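Local atomic coordinates of CTP:phosphocholine Cytidylyltransferase (Streptococcus pneumoniae, PDB entry 1JYK), a protein that catalyses, as a CTP:phosphocholine cytidylyltransferase, the transfer of a cytidylyl group from CTP to phosphocholine, yielding CDP-choline and pyrophosphate. Residues N128-N133 and N232-I237; N154-V159 and R177-V182. All blocks are in the same frame, centred on the assembly; numbering follows the deposited sequence.

In the fold
From the N terminus the chain first builds parallel strands 27-32, 74-78 and 121-125 of the mixed sheet, then enters 128-133. Interaction 1 closes only when 232-237 returns beside it, 99 residues later, just ahead of the C-terminal helix 240-250. Within that long loop lies the whole of interaction 2, a closure of 18 residues that sets strand 157-160 against the 177-182 loop between strands 176-177 and 182-185. The two contacts do not cross. Their centres lie about 14 Å apart, and they meet where I234 packs on S180 and V182. Interaction 1 ties the nucleotidyltransferase core to the C-terminal end; interaction 2 ties the antiparallel hairpin 157-160/166-170 to the loop beside strand 142-149 of the main sheet.

Interaction 1 (N128-N133 and N232-I237); sequences NYLFKN and NSIYEI
F131 lays its ring alongside Y235, the two side chains pointing the same way, with F131 CE2 3.6 Å from Y235 CB, which sits at the ring edge near its plane. One face of the same phenylalanine is taken by Y129: CE1 of Y129 stands 3.6 Å above the plane, over the centre of the F131 ring. Y129 and Y235 fall on this face by their place in the strands; with CG anti to the backbone nitrogen in each (178° for Y129), their rings run outward, away from the opposing segment. Helix 240-250 covers this face through L246, and the hydroxyl of Y235 is hydrogen-bonded to the carbonyl of D242. The two segments pair as a two-stranded antiparallel sheet, 128-130 with 234-236, separate from the main mixed sheet of the nucleotidyltransferase fold; it joins the chain just after core strand 121-125 to the residues that lead into the C-terminal helix. Y129 and Y235 form its hydrogen-bonded pair: Y129 N to Y235 O is 2.9 Å, while the return bond from Y235 N to Y129 O is 2.8 Å. One step further on, F131 N donates to S233 O at 2.8 Å, in a more bent bond. On the opposite face L130 CD2 lies 3.7 Å from CG1 of I234, side by side and pointing the same way, while helix 58-68 packs on L130 through Q62 and F65. There too the amide of N128 crosses I234, its CG 3.8 Å from I234 CG2, and its OD1 approaches E236 CA at 3.3 Å. The amide plane of N128 stands 83° from the carboxylate of E236, which is turned to a salt bridge with R149.

Interaction 2 (N154-V159 and R177-V182); sequences NEWFLV and RILSGV
With chi1 of I178 at 62°, CG1 lies between the backbone nitrogen and the carbonyl carbon, and the CG2 branch is left to meet the F157 ring, 3.4 Å from CE1. With its second torsion extended, the same isoleucine carries CD1 toward E155, whose chain bends at chi2 (-78°) and brings OE2 within 3.7 Å of that methyl. L179 divides its branches: CD1 packs 3.7 Å from CD2 of L158, and CD2 meets the W156 indole obliquely at CE3. Behind L158 and L179 lies Y144 of strand 142-149, while W156 continues onto helix 213-216. The backbones touch in a single bridge, F157 with I178, the touching parts running 112° apart. Two hydrogen bonds flank it: L158 N reaches R177 O at 2.9 Å, and L179 N reaches W156 O at 3.0 Å. The bridge joins the antiparallel hairpin of strands 157-160 and 166-170 to the loop after strand 176-177, which runs beside strand 142-149 of the main sheet. One water sits beside it, accepting from W156 N and donating to both L179 O and E155 OE2, the last at 2.9 Å. Within the loop, S180 OG donates to I178 O at 2.9 Å from above the carbonyl plane and is also bonded to V147 N; R177 turns its NH1 to the carbonyls of S146 and L229. The contact is thus apolar between side chains and polar along the backbone; at the water's corner W156 N and L179 O are satisfied through it, and the E155 carboxylate oxygen is tied to the L179 carbonyl by way of water, not directly.

Interaction 1 (N128-N133 and N232-I237)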
ATOM      1  N   ASN A 128       6.302  -4.531   2.866  1.00 19.85           N
ATOM      2  CA  ASN A 128       7.322  -4.445   1.836  1.00 18.32           C
ATOM      3  C   ASN A 128       8.528  -3.721   2.404  1.00 17.71           C
ATOM      4  O   ASN A 128       8.389  -2.824   3.237  1.00 19.03           O
ATOM      5  CB  ASN A 128       6.812  -3.649   0.634  1.00 18.87           C
ATOM      6  CG  ASN A 128       5.836  -4.435  -0.214  1.00 20.93           C
ATOM      7  OD1 ASN A 128       5.891  -5.663  -0.265  1.00 23.95           O
ATOM      8  ND2 ASN A 128       4.929  -3.730  -0.880  1.00 20.60           N
ATOM      9  N   TYR A 129       9.712  -4.118   1.966  1.00 16.78           N
ATOM     10  CA  TYR A 129      10.924  -3.446   2.390  1.00 16.64           C
ATOM     11  C   TYR A 129      11.356  -2.617   1.180  1.00 17.64           C
ATOM     12  O   TYR A 129      11.534  -3.155   0.082  1.00 17.22           O
ATOM     13  CB  TYR A 129      12.017  -4.451   2.747  1.00 14.57           C
ATOM     14  CG  TYR A 129      13.312  -3.781   3.145  1.00 16.55           C
ATOM     15  CD1 TYR A 129      14.335  -3.582   2.214  1.00 16.49           C
ATOM     16  CD2 TYR A 129      13.505  -3.321   4.448  1.00 16.73           C
ATOM     17  CE1 TYR A 129      15.518  -2.942   2.572  1.00 16.29           C
ATOM     18  CE2 TYR A 129      14.682  -2.680   4.816  1.00 17.24           C
ATOM     19  CZ  TYR A 129      15.683  -2.494   3.874  1.00 17.90           C
ATOM     20  OH  TYR A 129      16.853  -1.875   4.245  1.00 19.09           O
ATOM     21  N   LEU A 130      11.516  -1.314   1.372  1.00 17.82           N
ATOM     22  CA  LEU A 130      11.909  -0.434   0.277  1.00 17.85           C
ATOM     23  C   LEU A 130      13.417  -0.206   0.232  1.00 18.91           C
ATOM     24  O   LEU A 130      13.982   0.417   1.132  1.00 19.58           O
ATOM     25  CB  LEU A 130      11.179   0.911   0.405  1.00 17.70           C
ATOM     26  CG  LEU A 130       9.674   0.809   0.686  1.00 17.38           C
ATOM     27  CD1 LEU A 130       9.103   2.173   0.976  1.00 17.70           C
ATOM     28  CD2 LEU A 130       8.976   0.184  -0.502  1.00 17.78           C
ATOM     29  N   PHE A 131      14.066  -0.715  -0.811  1.00 19.37           N
ATOM     30  CA  PHE A 131      15.509  -0.544  -0.961  1.00 20.20           C
ATOM     31  C   PHE A 131      15.863   0.858  -1.449  1.00 21.45           C
ATOM     32  O   PHE A 131      16.981   1.324  -1.257  1.00 23.83           O
ATOM     33  CB  PHE A 131      16.071  -1.579  -1.936  1.00 18.93           C
ATOM     34  CG  PHE A 131      16.410  -2.890  -1.294  1.00 18.57           C
ATOM     35  CD1 PHE A 131      17.640  -3.076  -0.666  1.00 18.90           C
ATOM     36  CD2 PHE A 131      15.492  -3.936  -1.297  1.00 18.78           C
ATOM     37  CE1 PHE A 131      17.949  -4.288  -0.048  1.00 19.09           C
ATOM     38  CE2 PHE A 131      15.791  -5.147  -0.684  1.00 18.89           C
ATOM     39  CZ  PHE A 131      17.023  -5.324  -0.058  1.00 18.83           C
ATOM     40  N   LYS A 132      14.908   1.533  -2.081  1.00 21.80           N
ATOM     41  CA  LYS A 132      15.144   2.872  -2.594  1.00 22.14           C
ATOM     42  C   LYS A 132      14.008   3.810  -2.214  1.00 21.12           C
ATOM     43  O   LYS A 132      12.856   3.373  -2.123  1.00 20.32           O
ATOM     44  CB  LYS A 132      15.281   2.824  -4.119  1.00 26.24           C
ATOM     45  CG  LYS A 132      16.520   2.083  -4.607  1.00 31.61           C
ATOM     46  CD  LYS A 132      17.360   2.948  -5.537  1.00 36.43           C
ATOM     47  CE  LYS A 132      16.896   2.820  -6.980  1.00 39.80           C
ATOM     48  NZ  LYS A 132      17.594   3.780  -7.890  1.00 42.51           N
ATOM     49  N   ASN A 133      14.340   5.086  -1.986  1.00 18.90           N
ATOM     50  CA  ASN A 133      13.342   6.102  -1.641  1.00 18.23           C
ATOM     51  C   ASN A 133      12.781   6.818  -2.872  1.00 17.16           C
ATOM     52  O   ASN A 133      13.290   7.788  -3.411  1.00 17.73           O
ATOM     53  CB  ASN A 133      13.870   7.134  -0.658  1.00 16.25           C
ATOM     54  CG  ASN A 133      12.748   7.966  -0.057  1.00 17.33           C
ATOM     55  OD1 ASN A 133      11.582   7.833  -0.449  1.00 15.69           O
ATOM     56  ND2 ASN A 133      13.090   8.825   0.897  1.00 16.26           N
ATOM     57  N   ASN A 232      14.866  -4.356  -7.881  1.00 33.12           N
ATOM     58  CA  ASN A 232      15.123  -4.459  -6.446  1.00 34.92           C
ATOM     59  C   ASN A 232      14.721  -3.234  -5.615  1.00 33.50           C
ATOM     60  O   ASN A 232      15.202  -3.059  -4.493  1.00 34.76           O
ATOM     61  CB  ASN A 232      16.610  -4.760  -6.217  1.00 38.78           C
ATOM     62  CG  ASN A 232      17.519  -3.914  -7.093  1.00 43.28           C
ATOM     63  OD1 ASN A 232      17.229  -2.744  -7.364  1.00 45.42           O
ATOM     64  ND2 ASN A 232      18.627  -4.502  -7.543  1.00 45.16           N
ATOM     65  N   SER A 233      13.838  -2.402  -6.148  1.00 29.61           N
ATOM     66  CA  SER A 233      13.412  -1.197  -5.444  1.00 27.19           C
ATOM     67  C   SER A 233      12.496  -1.513  -4.271  1.00 25.63           C
ATOM     68  O   SER A 233      12.607  -0.915  -3.200  1.00 23.25           O
ATOM     69  CB  SER A 233      12.700  -0.257  -6.415  1.00 27.99           C
ATOM     70  OG  SER A 233      13.637   0.484  -7.175  1.00 30.65           O
ATOM     71  N   ILE A 234      11.574  -2.443  -4.497  1.00 24.78           N
ATOM     72  CA  ILE A 234      10.629  -2.879  -3.475  1.00 23.79           C
ATOM     73  C   ILE A 234      10.862  -4.370  -3.294  1.00 23.98           C
ATOM     74  O   ILE A 234      10.956  -5.113  -4.271  1.00 26.54           O
ATOM     75  CB  ILE A 234       9.161  -2.662  -3.920  1.00 22.32           C
ATOM     76  CG1 ILE A 234       8.831  -1.169  -3.941  1.00 23.07           C
ATOM     77  CG2 ILE A 234       8.216  -3.384  -2.977  1.00 22.17           C
ATOM     78  CD1 ILE A 234       7.555  -0.835  -4.687  1.00 20.99           C
ATOM     79  N   TYR A 235      10.981  -4.809  -2.052  1.00 22.01           N
ATOM     80  CA  TYR A 235      11.189  -6.220  -1.786  1.00 21.52           C
ATOM     81  C   TYR A 235       9.969  -6.711  -1.030  1.00 22.45           C
ATOM     82  O   TYR A 235       9.729  -6.297   0.099  1.00 22.19           O
ATOM     83  CB  TYR A 235      12.445  -6.427  -0.951  1.00 21.46           C
ATOM     84  CG  TYR A 235      12.789  -7.877  -0.719  1.00 22.24           C
ATOM     85  CD1 TYR A 235      13.939  -8.434  -1.274  1.00 22.35           C
ATOM     86  CD2 TYR A 235      11.991  -8.684   0.090  1.00 22.43           C
ATOM     87  CE1 TYR A 235      14.288  -9.758  -1.024  1.00 23.41           C
ATOM     88  CE2 TYR A 235      12.330 -10.006   0.345  1.00 22.58           C
ATOM     89  CZ  TYR A 235      13.481 -10.536  -0.214  1.00 23.28           C
ATOM     90  OH  TYR A 235      13.838 -11.838   0.047  1.00 25.47           O
ATOM     91  N   GLU A 236       9.199  -7.587  -1.667  1.00 23.42           N
ATOM     92  CA  GLU A 236       7.984  -8.136  -1.078  1.00 24.02           C
ATOM     93  C   GLU A 236       8.258  -9.219  -0.057  1.00 22.25           C
ATOM     94  O   GLU A 236       9.060 -10.120  -0.298  1.00 24.16           O
ATOM     95  CB  GLU A 236       7.090  -8.728  -2.166  1.00 27.03           C
ATOM     96  CG  GLU A 236       6.831  -7.804  -3.329  1.00 34.14           C
ATOM     97  CD  GLU A 236       8.002  -7.724  -4.298  1.00 38.51           C
ATOM     98  OE1 GLU A 236       9.039  -8.394  -4.069  1.00 38.43           O
ATOM     99  OE2 GLU A 236       7.875  -6.981  -5.298  1.00 42.50           O
ATOM    100  N   ILE A 237       7.594  -9.127   1.086  1.00 21.08           N
ATOM    101  CA  ILE A 237       7.738 -10.138   2.123  1.00 20.78           C
ATOM    102  C   ILE A 237       6.392 -10.856   2.155  1.00 21.41           C
ATOM    103  O   ILE A 237       5.463 -10.432   2.839  1.00 21.24           O
ATOM    104  CB  ILE A 237       8.050  -9.503   3.495  1.00 19.84           C
ATOM    105  CG1 ILE A 237       9.262  -8.575   3.361  1.00 19.52           C
ATOM    106  CG2 ILE A 237       8.336 -10.596   4.522  1.00 19.34           C
ATOM    107  CD1 ILE A 237       9.831  -8.092   4.669  1.00 18.96           C
TER

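Interaction 2 (N154-V159 and R177-V182)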
ATOM      1  N   ASN A 154      -1.307 -14.738  -7.825  1.00 33.73           N
ATOM      2  CA  ASN A 154      -2.330 -13.846  -7.305  1.00 34.22           C
ATOM      3  C   ASN A 154      -2.010 -12.353  -7.368  1.00 31.40           C
ATOM      4  O   ASN A 154      -2.604 -11.566  -6.635  1.00 32.73           O
ATOM      5  CB  ASN A 154      -2.651 -14.224  -5.860  1.00 38.41           C
ATOM      6  CG  ASN A 154      -3.248 -15.610  -5.750  1.00 43.54           C
ATOM      7  OD1 ASN A 154      -2.958 -16.352  -4.806  1.00 47.27           O
ATOM      8  ND2 ASN A 154      -4.088 -15.974  -6.718  1.00 44.00           N
ATOM      9  N   GLU A 155      -1.081 -11.955  -8.226  1.00 27.33           N
ATOM     10  CA  GLU A 155      -0.755 -10.539  -8.349  1.00 23.35           C
ATOM     11  C   GLU A 155      -1.677  -9.922  -9.384  1.00 20.89           C
ATOM     12  O   GLU A 155      -2.345 -10.640 -10.125  1.00 20.69           O
ATOM     13  CB  GLU A 155       0.691 -10.352  -8.814  1.00 25.60           C
ATOM     14  CG  GLU A 155       1.688 -11.226  -8.100  1.00 27.63           C
ATOM     15  CD  GLU A 155       2.030 -10.688  -6.739  1.00 31.04           C
ATOM     16  OE1 GLU A 155       2.663 -11.424  -5.951  1.00 32.67           O
ATOM     17  OE2 GLU A 155       1.664  -9.526  -6.455  1.00 32.37           O
ATOM     18  N   TRP A 156      -1.722  -8.595  -9.424  1.00 17.94           N
ATOM     19  CA  TRP A 156      -2.525  -7.888 -10.416  1.00 17.13           C
ATOM     20  C   TRP A 156      -1.518  -7.145 -11.284  1.00 16.92           C
ATOM     21  O   TRP A 156      -0.510  -6.646 -10.785  1.00 16.31           O
ATOM     22  CB  TRP A 156      -3.488  -6.899  -9.760  1.00 17.04           C
ATOM     23  CG  TRP A 156      -4.693  -7.542  -9.127  1.00 17.76           C
ATOM     24  CD1 TRP A 156      -4.904  -8.882  -8.913  1.00 17.97           C
ATOM     25  CD2 TRP A 156      -5.840  -6.870  -8.586  1.00 17.09           C
ATOM     26  NE1 TRP A 156      -6.102  -9.078  -8.268  1.00 17.44           N
ATOM     27  CE2 TRP A 156      -6.698  -7.859  -8.058  1.00 18.28           C
ATOM     28  CE3 TRP A 156      -6.218  -5.522  -8.495  1.00 18.03           C
ATOM     29  CZ2 TRP A 156      -7.920  -7.544  -7.443  1.00 18.86           C
ATOM     30  CZ3 TRP A 156      -7.437  -5.211  -7.887  1.00 18.82           C
ATOM     31  CH2 TRP A 156      -8.271  -6.219  -7.369  1.00 18.44           C
ATOM     32  N   PHE A 157      -1.788  -7.070 -12.580  1.00 16.46           N
ATOM     33  CA  PHE A 157      -0.858  -6.428 -13.497  1.00 15.75           C
ATOM     34  C   PHE A 157      -1.368  -5.171 -14.171  1.00 15.54           C
ATOM     35  O   PHE A 157      -2.575  -4.980 -14.350  1.00 15.72           O
ATOM     36  CB  PHE A 157      -0.419  -7.438 -14.554  1.00 14.59           C
ATOM     37  CG  PHE A 157       0.092  -8.719 -13.977  1.00 14.41           C
ATOM     38  CD1 PHE A 157       1.462  -8.933 -13.827  1.00 14.53           C
ATOM     39  CD2 PHE A 157      -0.791  -9.701 -13.550  1.00 13.21           C
ATOM     40  CE1 PHE A 157       1.945 -10.112 -13.254  1.00 14.96           C
ATOM     41  CE2 PHE A 157      -0.323 -10.880 -12.977  1.00 14.98           C
ATOM     42  CZ  PHE A 157       1.055 -11.086 -12.827  1.00 15.16           C
ATOM     43  N   LEU A 158      -0.421  -4.322 -14.556  1.00 15.01           N
ATOM     44  CA  LEU A 158      -0.715  -3.053 -15.205  1.00 14.46           C
ATOM     45  C   LEU A 158      -0.587  -3.132 -16.724  1.00 15.36           C
ATOM     46  O   LEU A 158       0.450  -3.537 -17.246  1.00 14.80           O
ATOM     47  CB  LEU A 158       0.237  -1.977 -14.665  1.00 14.58           C
ATOM     48  CG  LEU A 158       0.120  -1.681 -13.164  1.00 13.98           C
ATOM     49  CD1 LEU A 158       1.426  -1.091 -12.647  1.00 13.03           C
ATOM     50  CD2 LEU A 158      -1.037  -0.712 -12.926  1.00 13.40           C
ATOM     51  N   VAL A 159      -1.644  -2.738 -17.426  1.00 15.24           N
ATOM     52  CA  VAL A 159      -1.637  -2.742 -18.886  1.00 16.15           C
ATOM     53  C   VAL A 159      -1.426  -1.305 -19.351  1.00 15.50           C
ATOM     54  O   VAL A 159      -2.242  -0.432 -19.059  1.00 16.92           O
ATOM     55  CB  VAL A 159      -2.981  -3.257 -19.450  1.00 15.01           C
ATOM     56  CG1 VAL A 159      -3.020  -3.063 -20.964  1.00 14.70           C
ATOM     57  CG2 VAL A 159      -3.168  -4.724 -19.083  1.00 16.82           C
ATOM     58  N   ARG A 177       4.438  -6.249 -14.959  1.00 15.42           N
ATOM     59  CA  ARG A 177       4.517  -5.122 -14.036  1.00 15.67           C
ATOM     60  C   ARG A 177       3.306  -5.223 -13.113  1.00 16.38           C
ATOM     61  O   ARG A 177       2.159  -5.063 -13.534  1.00 16.82           O
ATOM     62  CB  ARG A 177       4.491  -3.808 -14.812  1.00 14.42           C
ATOM     63  CG  ARG A 177       5.766  -3.539 -15.604  1.00 14.97           C
ATOM     64  CD  ARG A 177       6.837  -2.986 -14.692  1.00 17.27           C
ATOM     65  NE  ARG A 177       8.125  -2.899 -15.365  1.00 18.10           N
ATOM     66  CZ  ARG A 177       9.211  -2.347 -14.836  1.00 19.67           C
ATOM     67  NH1 ARG A 177       9.176  -1.823 -13.616  1.00 16.20           N
ATOM     68  NH2 ARG A 177      10.337  -2.313 -15.538  1.00 19.01           N
ATOM     69  N   ILE A 178       3.568  -5.491 -11.844  1.00 16.00           N
ATOM     70  CA  ILE A 178       2.497  -5.673 -10.876  1.00 15.42           C
ATOM     71  C   ILE A 178       2.199  -4.465 -10.000  1.00 14.76           C
ATOM     72  O   ILE A 178       2.976  -3.511  -9.936  1.00 13.92           O
ATOM     73  CB  ILE A 178       2.832  -6.868  -9.937  1.00 14.31           C
ATOM     74  CG1 ILE A 178       4.124  -6.570  -9.160  1.00 14.48           C
ATOM     75  CG2 ILE A 178       3.031  -8.138 -10.756  1.00 13.16           C
ATOM     76  CD1 ILE A 178       4.333  -7.433  -7.942  1.00 15.35           C
ATOM     77  N   LEU A 179       1.036  -4.502  -9.354  1.00 15.37           N
ATOM     78  CA  LEU A 179       0.662  -3.467  -8.392  1.00 15.35           C
ATOM     79  C   LEU A 179       1.616  -3.899  -7.277  1.00 14.94           C
ATOM     80  O   LEU A 179       1.523  -5.025  -6.777  1.00 14.58           O
ATOM     81  CB  LEU A 179      -0.799  -3.635  -7.969  1.00 13.91           C
ATOM     82  CG  LEU A 179      -1.766  -2.771  -8.781  1.00 13.17           C
ATOM     83  CD1 LEU A 179      -1.683  -3.187 -10.240  1.00 14.26           C
ATOM     84  CD2 LEU A 179      -3.185  -2.927  -8.255  1.00 13.29           C
ATOM     85  N   SER A 180       2.540  -3.019  -6.911  1.00 15.42           N
ATOM     86  CA  SER A 180       3.570  -3.367  -5.939  1.00 15.02           C
ATOM     87  C   SER A 180       3.464  -2.895  -4.494  1.00 15.93           C
ATOM     88  O   SER A 180       4.349  -3.191  -3.693  1.00 15.99           O
ATOM     89  CB  SER A 180       4.927  -2.937  -6.503  1.00 16.24           C
ATOM     90  OG  SER A 180       5.019  -3.275  -7.877  1.00 16.35           O
ATOM     91  N   GLY A 181       2.416  -2.162  -4.152  1.00 15.21           N
ATOM     92  CA  GLY A 181       2.296  -1.720  -2.774  1.00 16.04           C
ATOM     93  C   GLY A 181       2.641  -0.270  -2.515  1.00 16.22           C
ATOM     94  O   GLY A 181       2.683   0.160  -1.361  1.00 16.81           O
ATOM     95  N   VAL A 182       2.927   0.482  -3.575  1.00 15.05           N
ATOM     96  CA  VAL A 182       3.216   1.906  -3.448  1.00 13.55           C
ATOM     97  C   VAL A 182       2.523   2.595  -4.615  1.00 13.78           C
ATOM     98  O   VAL A 182       2.757   2.259  -5.779  1.00 13.31           O
ATOM     99  CB  VAL A 182       4.743   2.228  -3.498  1.00 14.02           C
ATOM    100  CG1 VAL A 182       4.958   3.730  -3.327  1.00 13.58           C
ATOM    101  CG2 VAL A 182       5.486   1.464  -2.406  1.00 14.27           C
TER
HETATM  102  O   HOH W   1      -0.094  -7.329  -7.317  1.00 17.84           O